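Local structure of beta-glucoside phosphorylase BglX (5VQE) at residues 4-7 against 12-15; 29-34 against 324-329; 125-130 against 381-386; 470-475 against 496-501. The protein cleaves beta-glucosides, probably by passing the glucosyl unit to phosphate, as a glycoside phosphorylase of glycoside hydrolase family 3. All blocks are in the same frame, centred on the assembly; numbering follows the deposited sequence.

Contact 1. Residues 4-7 against 12-15; sequences SILS and NLSK
Leu6 and Leu13 carry this contact, which closes the short loop after helix 3-6 with one backbone hydrogen bond, a water and a small apolar patch. Among the polar interactions, Leu13 N donates to Leu6 O at 2.9 Å. The N-H points nearly straight at the oxygen (164°), and the donor lies in the carbonyl plane. Asn12 N also comes near Leu6 O, yet its angle is too poor for a bond, so Leu13 is the donor that ties the loop back to Leu6. A water lies between Ser7 O and Leu13 O: it donates to Ser7 O at 3.1 Å and to Leu13 O, the latter at an unusually short distance that is best treated as doubtful. Ser7 and Asn12 come together here, their CA atoms 4.5 Å apart, but both side chains start out away from the opposite segment. Ser7 OG bonds back to Glu3 O.

The apolar part is made by the two leucines. Leu13 CD1 lies 4.1 Å from Leu6 CB, and the side chains run obliquely across each other. Leu13 CB is 3.3 Å from Leu6 O. With Leu13 CG anti to its carbonyl carbon (chi1 -62°), CG too settles beside Leu6 O, at 3.5 Å, so the bonded carbonyl is flanked by hydrocarbon.

Ser14 then N-caps helix 15-27. That helix covers the patch: Ile18 touches both Leu6 and Leu13, and Val21 touches Leu6. Leu13 also reaches Ala355 and Lys356 at the end of helix 340-356, whose Glu345 and Arg349 Ile5 touches.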
# COMPACT_ATOMS: atom_id res chain seq x y z
N SER A 4 21.73 -17.26 17.42
CA SER A 4 22.13 -15.86 17.29
C SER A 4 21.11 -15.04 16.52
O SER A 4 21.03 -13.82 16.69
CB SER A 4 23.50 -15.77 16.62
OG SER A 4 23.46 -16.34 15.31
N ILE A 5 20.32 -15.68 15.66
CA ILE A 5 19.23 -15.01 14.96
C ILE A 5 17.94 -15.06 15.76
O ILE A 5 17.28 -14.04 15.98
CB ILE A 5 19.03 -15.63 13.56
CG1 ILE A 5 20.24 -15.36 12.66
CG2 ILE A 5 17.75 -15.09 12.91
CD1 ILE A 5 20.26 -16.22 11.41
N LEU A 6 17.55 -16.26 16.22
CA LEU A 6 16.20 -16.49 16.71
C LEU A 6 15.97 -16.01 18.14
O LEU A 6 14.81 -15.83 18.54
CB LEU A 6 15.87 -17.98 16.61
CG LEU A 6 15.92 -18.55 15.20
CD1 LEU A 6 15.74 -20.05 15.22
CD2 LEU A 6 14.86 -17.92 14.32
N SER A 7 17.02 -15.78 18.92
CA SER A 7 16.83 -15.36 20.31
C SER A 7 16.77 -13.85 20.49
O SER A 7 16.47 -13.39 21.60
CB SER A 7 17.94 -15.94 21.20
OG SER A 7 19.19 -15.37 20.88
N ASN A 12 13.03 -13.01 19.25
CA ASN A 12 12.91 -13.12 20.71
C ASN A 12 12.29 -14.46 21.12
O ASN A 12 11.45 -14.52 22.02
CB ASN A 12 12.07 -11.97 21.28
CG ASN A 12 12.55 -10.60 20.82
OD1 ASN A 12 11.80 -9.85 20.19
ND2 ASN A 12 13.79 -10.28 21.13
N LEU A 13 12.70 -15.54 20.45
CA LEU A 13 12.11 -16.84 20.74
C LEU A 13 12.71 -17.45 22.00
O LEU A 13 13.84 -17.15 22.38
CB LEU A 13 12.30 -17.79 19.56
CG LEU A 13 11.65 -17.38 18.24
CD1 LEU A 13 11.86 -18.44 17.19
CD2 LEU A 13 10.16 -17.12 18.38
N SER A 14 11.92 -18.30 22.64
CA SER A 14 12.36 -19.05 23.80
C SER A 14 13.18 -20.26 23.37
O SER A 14 13.20 -20.66 22.20
CB SER A 14 11.17 -19.50 24.63
OG SER A 14 10.47 -20.53 23.94
N LYS A 15 13.86 -20.86 24.35
CA LYS A 15 14.63 -22.08 24.09
C LYS A 15 13.77 -23.14 23.41
O LYS A 15 14.21 -23.79 22.45
CB LYS A 15 15.20 -22.62 25.40
CG LYS A 15 15.79 -24.03 25.33
CD LYS A 15 16.29 -24.48 26.71
CE LYS A 15 16.56 -25.98 26.78
NZ LYS A 15 17.12 -26.39 28.11
O HOH W 1 14.44 -14.92 23.43

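Contact 2. Residues 29-34 against 324-329; sequences SDDEKL and EDFKAL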
# COMPACT_ATOMS: atom_id res chain seq x y z
N SER A 29 12.51 -32.32 3.79
CA SER A 29 13.24 -32.58 2.56
C SER A 29 13.64 -31.27 1.90
O SER A 29 13.09 -30.20 2.18
CB SER A 29 12.38 -33.38 1.58
OG SER A 29 11.27 -32.60 1.14
N ASP A 30 14.59 -31.37 0.97
CA ASP A 30 14.96 -30.20 0.18
C ASP A 30 13.75 -29.63 -0.55
O ASP A 30 13.57 -28.41 -0.60
CB ASP A 30 16.06 -30.55 -0.82
CG ASP A 30 17.42 -30.71 -0.17
OD1 ASP A 30 17.52 -30.57 1.07
OD2 ASP A 30 18.39 -30.99 -0.90
N ASP A 31 12.90 -30.49 -1.10
CA ASP A 31 11.71 -30.00 -1.80
C ASP A 31 10.78 -29.25 -0.85
O ASP A 31 10.16 -28.25 -1.23
CB ASP A 31 10.97 -31.17 -2.44
CG ASP A 31 11.51 -31.53 -3.81
OD1 ASP A 31 12.38 -30.80 -4.33
OD2 ASP A 31 11.06 -32.55 -4.37
N GLU A 32 10.67 -29.72 0.40
CA GLU A 32 9.83 -29.04 1.37
C GLU A 32 10.44 -27.72 1.80
O GLU A 32 9.73 -26.73 2.04
CB GLU A 32 9.60 -29.93 2.59
CG GLU A 32 8.63 -31.05 2.37
CD GLU A 32 8.53 -31.96 3.56
OE1 GLU A 32 9.58 -32.47 4.02
OE2 GLU A 32 7.40 -32.14 4.06
N LYS A 33 11.77 -27.68 1.94
CA LYS A 33 12.43 -26.43 2.28
C LYS A 33 12.27 -25.42 1.16
O LYS A 33 11.94 -24.25 1.40
CB LYS A 33 13.91 -26.69 2.59
CG LYS A 33 14.16 -27.35 3.94
CD LYS A 33 15.63 -27.71 4.10
CE LYS A 33 15.89 -28.62 5.28
NZ LYS A 33 17.34 -28.97 5.39
N LEU A 34 12.48 -25.85 -0.09
CA LEU A 34 12.27 -24.95 -1.23
C LEU A 34 10.84 -24.41 -1.25
O LEU A 34 10.62 -23.23 -1.56
CB LEU A 34 12.59 -25.68 -2.54
CG LEU A 34 14.06 -26.06 -2.75
CD1 LEU A 34 14.24 -26.92 -4.00
CD2 LEU A 34 14.94 -24.82 -2.83
N GLU A 324 7.34 -24.38 -13.40
CA GLU A 324 8.63 -23.91 -13.89
C GLU A 324 9.42 -23.24 -12.77
O GLU A 324 10.63 -23.48 -12.62
CB GLU A 324 8.41 -22.95 -15.05
CG GLU A 324 9.65 -22.17 -15.45
CD GLU A 324 9.45 -21.39 -16.74
OE1 GLU A 324 8.67 -20.41 -16.73
OE2 GLU A 324 10.05 -21.77 -17.76
N ASP A 325 8.76 -22.39 -11.98
CA ASP A 325 9.46 -21.68 -10.91
C ASP A 325 10.03 -22.64 -9.89
O ASP A 325 11.17 -22.48 -9.44
CB ASP A 325 8.50 -20.68 -10.25
CG ASP A 325 8.23 -19.47 -11.12
OD1 ASP A 325 8.82 -19.37 -12.22
OD2 ASP A 325 7.42 -18.62 -10.70
N PHE A 326 9.26 -23.66 -9.51
CA PHE A 326 9.77 -24.60 -8.52
C PHE A 326 10.91 -25.42 -9.09
O PHE A 326 11.91 -25.67 -8.39
CB PHE A 326 8.65 -25.52 -8.02
CG PHE A 326 9.02 -26.33 -6.82
CD1 PHE A 326 9.21 -25.71 -5.60
CD2 PHE A 326 9.20 -27.70 -6.91
CE1 PHE A 326 9.57 -26.44 -4.48
CE2 PHE A 326 9.55 -28.44 -5.78
CZ PHE A 326 9.73 -27.81 -4.57
N LYS A 327 10.79 -25.84 -10.35
CA LYS A 327 11.89 -26.53 -11.01
C LYS A 327 13.14 -25.67 -11.05
O LYS A 327 14.26 -26.17 -10.88
CB LYS A 327 11.46 -26.95 -12.42
CG LYS A 327 12.58 -27.41 -13.33
CD LYS A 327 12.01 -28.09 -14.58
CE LYS A 327 13.07 -28.33 -15.65
NZ LYS A 327 12.47 -28.76 -16.95
N ALA A 328 12.99 -24.36 -11.28
CA ALA A 328 14.14 -23.46 -11.27
C ALA A 328 14.82 -23.46 -9.90
O ALA A 328 16.05 -23.42 -9.80
CB ALA A 328 13.72 -22.04 -11.65
N LEU A 329 14.02 -23.48 -8.83
CA LEU A 329 14.61 -23.54 -7.49
C LEU A 329 15.29 -24.88 -7.25
O LEU A 329 16.38 -24.93 -6.67
CB LEU A 329 13.53 -23.29 -6.44
CG LEU A 329 13.01 -21.85 -6.34
CD1 LEU A 329 11.79 -21.84 -5.43
CD2 LEU A 329 14.07 -20.91 -5.83
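Glu32 OE1 takes the N-H of Ser29 at 2.9 Å on its anti lone pair, pinning the start of the helix from which Asp31 and Leu34 reach Phe326 and Leu329. In return Glu32 N donates to Ser29 OG at 3.0 Å, so the two residues form a capping box. The other oxygen of Glu32, OE2, pairs with Lys84.

Across the contact no hydrogen bond is made. The Phe326 ring comes edge-on to the first helix: its CZ lies 3.4 Å from Asp31 O, which sits in the ring plane, where the slightly positive C-H rim suits a carbonyl. Phe326 CG is anti to the backbone N (chi1 -169°), which carries the ring out from its helix until CE1 is 3.7 Å from Leu34 CB, an oblique approach. The Asp31 carboxylate stands beside the same rim, OD1 being 4.0 Å from Phe326 CE2, with its plane turned 58° from the ring; OD1 is also bonded by Gln330. Phe57 supplies a second aromatic neighbour to Phe326.

Leu34 and Leu329 pass each other in opposite directions, Leu34 CD2 lying 4.2 Å from Leu329 CB. The Leu34 methyl CD1 meets the backbone carbonyl O of Leu329 at 4.0 Å.

The axes of the two helical segments approach to 10.7 Å and cross at 120°. Helix 30-36 leads into strand 38-42 and helix 322-335 follows strand 316-317, neighbours in one parallel sheet, an arrangement consistent with the first and last strands closing the TIM-barrel domain of family 3.

Contact 3. Residues 125-130 against 381-386; sequences AEHLGE and KKWALE
His127 and Trp383 stack face to face: the imidazole lies over the five-membered ring of the indole, with centroids 3.8 Å apart and planes only 3° from parallel. The closest atoms are His127 CE1 and Trp383 NE1, at 3.6 Å. The stem of the histidine continues the overlap, its CB sitting 4.0 Å from the centroid of the six-membered ring in a CH-pi contact. A chi1 of -67° sets His127 CG beside the backbone N and lays the imidazole along the indole face. Further out on the same indole, Glu130 CB meets Trp383 CZ3 obliquely at 4.0 Å.

In the next shell, a water in the imidazole plane is bonded to His127 ND1 at 2.9 Å and donates to Glu386 OE1 at 3.0 Å. This water links ND1 to Glu386 and, with the stack, limits how the ring can turn. Glu130 is held by Lys185 and Trp186, which bind its OE1.

The stack links helix 122-138, part of the family 3 N-terminal TIM-barrel region and backed by helices 169-184 and 113-119, to helix 378-391, which leads into strand 393-397 at the edge of the mixed sheet.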
# COMPACT_ATOMS: atom_id res chain seq x y z
N ALA A 125 -2.48 6.98 12.82
CA ALA A 125 -1.82 5.84 12.21
C ALA A 125 -1.89 4.61 13.10
O ALA A 125 -2.02 3.48 12.61
CB ALA A 125 -0.36 6.19 11.89
N GLU A 126 -1.82 4.80 14.42
CA GLU A 126 -2.04 3.68 15.33
C GLU A 126 -3.43 3.09 15.14
O GLU A 126 -3.60 1.87 15.08
CB GLU A 126 -1.83 4.12 16.78
CG GLU A 126 -1.82 2.96 17.78
CD GLU A 126 -1.31 3.37 19.15
OE1 GLU A 126 -0.97 4.56 19.33
OE2 GLU A 126 -1.26 2.50 20.05
N HIS A 127 -4.44 3.96 15.02
CA HIS A 127 -5.79 3.48 14.78
C HIS A 127 -5.90 2.78 13.43
O HIS A 127 -6.54 1.72 13.33
CB HIS A 127 -6.78 4.65 14.86
CG HIS A 127 -6.91 5.22 16.23
ND1 HIS A 127 -7.46 6.46 16.48
CD2 HIS A 127 -6.56 4.71 17.44
CE1 HIS A 127 -7.44 6.69 17.78
NE2 HIS A 127 -6.90 5.65 18.38
N LEU A 128 -5.29 3.34 12.39
CA LEU A 128 -5.26 2.65 11.10
C LEU A 128 -4.70 1.24 11.24
O LEU A 128 -5.28 0.28 10.74
CB LEU A 128 -4.41 3.44 10.10
CG LEU A 128 -4.23 2.77 8.73
CD1 LEU A 128 -5.57 2.64 8.03
CD2 LEU A 128 -3.24 3.56 7.90
N GLY A 129 -3.56 1.11 11.91
CA GLY A 129 -2.97 -0.20 12.10
C GLY A 129 -3.86 -1.15 12.88
O GLY A 129 -3.97 -2.33 12.55
N GLU A 130 -4.53 -0.64 13.92
CA GLU A 130 -5.46 -1.46 14.67
C GLU A 130 -6.58 -1.99 13.78
O GLU A 130 -6.94 -3.17 13.85
CB GLU A 130 -6.05 -0.68 15.85
CG GLU A 130 -5.12 -0.54 17.02
CD GLU A 130 -5.84 -0.47 18.36
OE1 GLU A 130 -6.67 -1.35 18.63
OE2 GLU A 130 -5.56 0.46 19.14
N LYS A 381 -15.61 2.43 12.27
CA LYS A 381 -16.25 3.47 11.46
C LYS A 381 -16.06 4.84 12.09
O LYS A 381 -15.86 5.84 11.39
CB LYS A 381 -17.73 3.15 11.29
CG LYS A 381 -18.01 1.84 10.58
N LYS A 382 -16.10 4.90 13.43
CA LYS A 382 -15.89 6.16 14.14
C LYS A 382 -14.49 6.72 13.89
O LYS A 382 -14.33 7.92 13.66
CB LYS A 382 -16.12 5.93 15.63
CG LYS A 382 -15.87 7.15 16.51
CD LYS A 382 -16.23 6.86 17.97
N TRP A 383 -13.47 5.86 13.94
CA TRP A 383 -12.11 6.32 13.67
C TRP A 383 -11.97 6.85 12.25
O TRP A 383 -11.26 7.83 12.02
CB TRP A 383 -11.12 5.17 13.90
CG TRP A 383 -10.83 4.87 15.33
CD1 TRP A 383 -11.03 5.69 16.40
CD2 TRP A 383 -10.29 3.65 15.85
NE1 TRP A 383 -10.64 5.05 17.56
CE2 TRP A 383 -10.18 3.80 17.25
CE3 TRP A 383 -9.88 2.44 15.28
CZ2 TRP A 383 -9.69 2.80 18.07
CZ3 TRP A 383 -9.40 1.45 16.09
CH2 TRP A 383 -9.30 1.63 17.48
N ALA A 384 -12.64 6.21 11.29
CA ALA A 384 -12.60 6.71 9.91
C ALA A 384 -13.19 8.11 9.82
O ALA A 384 -12.69 8.96 9.07
CB ALA A 384 -13.35 5.76 8.99
N LEU A 385 -14.26 8.37 10.57
CA LEU A 385 -14.87 9.70 10.55
C LEU A 385 -13.95 10.73 11.20
O LEU A 385 -13.81 11.85 10.68
CB LEU A 385 -16.22 9.67 11.25
CG LEU A 385 -17.25 10.66 10.72
CD1 LEU A 385 -17.66 10.29 9.30
CD2 LEU A 385 -18.48 10.71 11.62
N GLU A 386 -13.32 10.39 12.33
CA GLU A 386 -12.39 11.31 12.98
C GLU A 386 -11.23 11.65 12.06
O GLU A 386 -10.82 12.82 11.97
CB GLU A 386 -11.88 10.69 14.27
CG GLU A 386 -12.95 10.43 15.31
CD GLU A 386 -12.42 9.71 16.53
OE1 GLU A 386 -11.23 9.31 16.53
OE2 GLU A 386 -13.20 9.55 17.49
O HOH W 2 -8.80 8.46 14.95

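Contact 4. Residues 470-475 against 496-501; sequences FIYYAN and SSPKFV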
# COMPACT_ATOMS: atom_id res chain seq x y z
N PHE A 470 -19.12 25.70 -10.45
CA PHE A 470 -18.59 24.41 -10.87
C PHE A 470 -17.93 23.76 -9.66
O PHE A 470 -17.17 24.42 -8.94
CB PHE A 470 -17.53 24.56 -11.97
CG PHE A 470 -18.07 24.74 -13.36
CD1 PHE A 470 -18.52 23.65 -14.10
CD2 PHE A 470 -18.09 25.99 -13.95
CE1 PHE A 470 -18.99 23.82 -15.40
CE2 PHE A 470 -18.56 26.16 -15.25
CZ PHE A 470 -19.01 25.08 -15.97
N ILE A 471 -18.20 22.47 -9.44
CA ILE A 471 -17.46 21.68 -8.46
C ILE A 471 -16.86 20.47 -9.16
O ILE A 471 -17.56 19.76 -9.89
CB ILE A 471 -18.35 21.22 -7.29
CG1 ILE A 471 -18.97 22.43 -6.58
CG2 ILE A 471 -17.50 20.39 -6.31
CD1 ILE A 471 -19.75 22.09 -5.32
N TYR A 472 -15.56 20.24 -8.93
CA TYR A 472 -14.86 19.07 -9.46
C TYR A 472 -14.64 18.02 -8.38
O TYR A 472 -14.18 18.33 -7.28
CB TYR A 472 -13.51 19.48 -10.07
CG TYR A 472 -13.67 20.14 -11.41
CD1 TYR A 472 -14.09 21.45 -11.51
CD2 TYR A 472 -13.45 19.43 -12.58
CE1 TYR A 472 -14.26 22.05 -12.74
CE2 TYR A 472 -13.62 20.02 -13.81
CZ TYR A 472 -14.02 21.33 -13.88
OH TYR A 472 -14.21 21.93 -15.11
N TYR A 473 -15.00 16.77 -8.70
CA TYR A 473 -14.73 15.60 -7.86
C TYR A 473 -13.67 14.78 -8.58
O TYR A 473 -13.98 14.07 -9.55
CB TYR A 473 -16.00 14.80 -7.61
CG TYR A 473 -15.89 13.75 -6.53
CD1 TYR A 473 -15.11 12.61 -6.71
CD2 TYR A 473 -16.58 13.88 -5.33
CE1 TYR A 473 -15.01 11.64 -5.73
CE2 TYR A 473 -16.49 12.92 -4.34
CZ TYR A 473 -15.70 11.81 -4.54
OH TYR A 473 -15.62 10.86 -3.55
N ALA A 474 -12.43 14.86 -8.12
CA ALA A 474 -11.29 14.22 -8.77
C ALA A 474 -10.85 13.01 -7.95
O ALA A 474 -10.51 13.16 -6.77
CB ALA A 474 -10.13 15.20 -8.94
N ASN A 475 -10.84 11.83 -8.58
CA ASN A 475 -10.39 10.59 -7.93
C ASN A 475 -9.48 9.84 -8.91
O ASN A 475 -9.93 8.96 -9.65
CB ASN A 475 -11.58 9.72 -7.51
CG ASN A 475 -11.16 8.42 -6.88
OD1 ASN A 475 -10.17 8.37 -6.15
ND2 ASN A 475 -11.89 7.35 -7.17
N SER A 496 -14.37 19.60 -20.43
CA SER A 496 -14.81 19.50 -19.05
C SER A 496 -13.76 19.97 -18.05
O SER A 496 -14.00 19.90 -16.84
CB SER A 496 -15.22 18.06 -18.71
OG SER A 496 -14.10 17.20 -18.67
N SER A 497 -12.61 20.45 -18.52
CA SER A 497 -11.61 20.98 -17.62
C SER A 497 -12.07 22.34 -17.10
O SER A 497 -13.04 22.91 -17.58
CB SER A 497 -10.27 21.10 -18.34
OG SER A 497 -10.27 22.19 -19.22
N PRO A 498 -11.37 22.90 -16.09
CA PRO A 498 -11.81 24.18 -15.50
C PRO A 498 -11.43 25.36 -16.38
O PRO A 498 -10.55 26.17 -16.09
CB PRO A 498 -11.07 24.19 -14.15
CG PRO A 498 -10.49 22.82 -13.98
CD PRO A 498 -10.25 22.32 -15.34
N LYS A 499 -12.11 25.48 -17.52
CA LYS A 499 -11.68 26.41 -18.54
C LYS A 499 -12.38 27.76 -18.47
O LYS A 499 -12.08 28.64 -19.28
CB LYS A 499 -11.89 25.78 -19.92
CG LYS A 499 -13.33 25.74 -20.39
CD LYS A 499 -13.46 24.97 -21.71
CE LYS A 499 -12.63 25.62 -22.80
NZ LYS A 499 -12.81 24.97 -24.11
N PHE A 500 -13.28 27.96 -17.50
CA PHE A 500 -14.03 29.21 -17.38
C PHE A 500 -13.95 29.76 -15.96
O PHE A 500 -14.90 30.37 -15.46
CB PHE A 500 -15.49 29.00 -17.78
CG PHE A 500 -15.67 28.47 -19.19
CD1 PHE A 500 -15.29 29.24 -20.28
CD2 PHE A 500 -16.22 27.23 -19.42
CE1 PHE A 500 -15.46 28.77 -21.57
CE2 PHE A 500 -16.39 26.76 -20.69
CZ PHE A 500 -16.01 27.53 -21.78
N VAL A 501 -12.79 29.61 -15.30
CA VAL A 501 -12.67 29.98 -13.89
C VAL A 501 -12.84 31.49 -13.66
O VAL A 501 -13.14 31.90 -12.53
CB VAL A 501 -11.33 29.51 -13.30
CG1 VAL A 501 -11.26 27.97 -13.30
CG2 VAL A 501 -10.14 30.12 -14.05
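The loop after strand 469-475, with an inverse gamma turn centred on Pro498, meets the phenol end of Tyr472 at one face and one edge. Tyr472 OH donates to Ser496 O at 2.7 Å. The bond is bent at the acceptor: the C=O...OH angle is 127° and the hydroxyl stands 46° out of the carbonyl plane, so it does not follow a lone pair. Ser496 O lies in the ring plane at its edge, 3.1 Å from Tyr472 CE2. Over one ring face comes Pro498, its CG 4.2 Å from the centroid in a CH-pi contact and displaced toward the hydroxyl rim; Pro498 CG is 3.8 Å from Tyr472 CZ.

Strand 469-475 is a central strand of the six-stranded mixed sheet, parallel to 412-419 and 506-510, consistent with the alpha/beta sandwich domain of family 3 enzymes. Its side chains alternate: Ile471 and Tyr473 meet helix 429-441, whereas Tyr472, its CG beside the backbone N (chi1 -76°), swings its phenol toward the loop. The ring of Phe508, on the neighbouring strand, lies nearly parallel to that of Tyr472.

Within the loop, Lys499 N makes a weak bond to Ser497 O at 2.7 Å across the proline, and Ser497 OG bonds to Gly494 O. Pro498 also touches Val520.

In the fold
Contacts 1 and 2 lie at one end of the molecule, their centres 27 Å apart and nearest atoms about 13 Å; the first segment of contact 2 begins just after helix 15-27, which starts in contact 1. Contact 4 is at the other end, 58 Å from contact 1 and 55 Å from contact 2, centre to centre. Contact 3 lies between them, probably where the barrel domain meets the segment leading to the second domain, its centre 31 Å from contact 4 and 34 Å from contact 1. None of the four includes a residue of the 2-deoxy-2-fluoroglucose pocket, but helix 322-335 of contact 2 follows Phe318 and helix 122-138 of contact 3 precedes Tyr145, which line it.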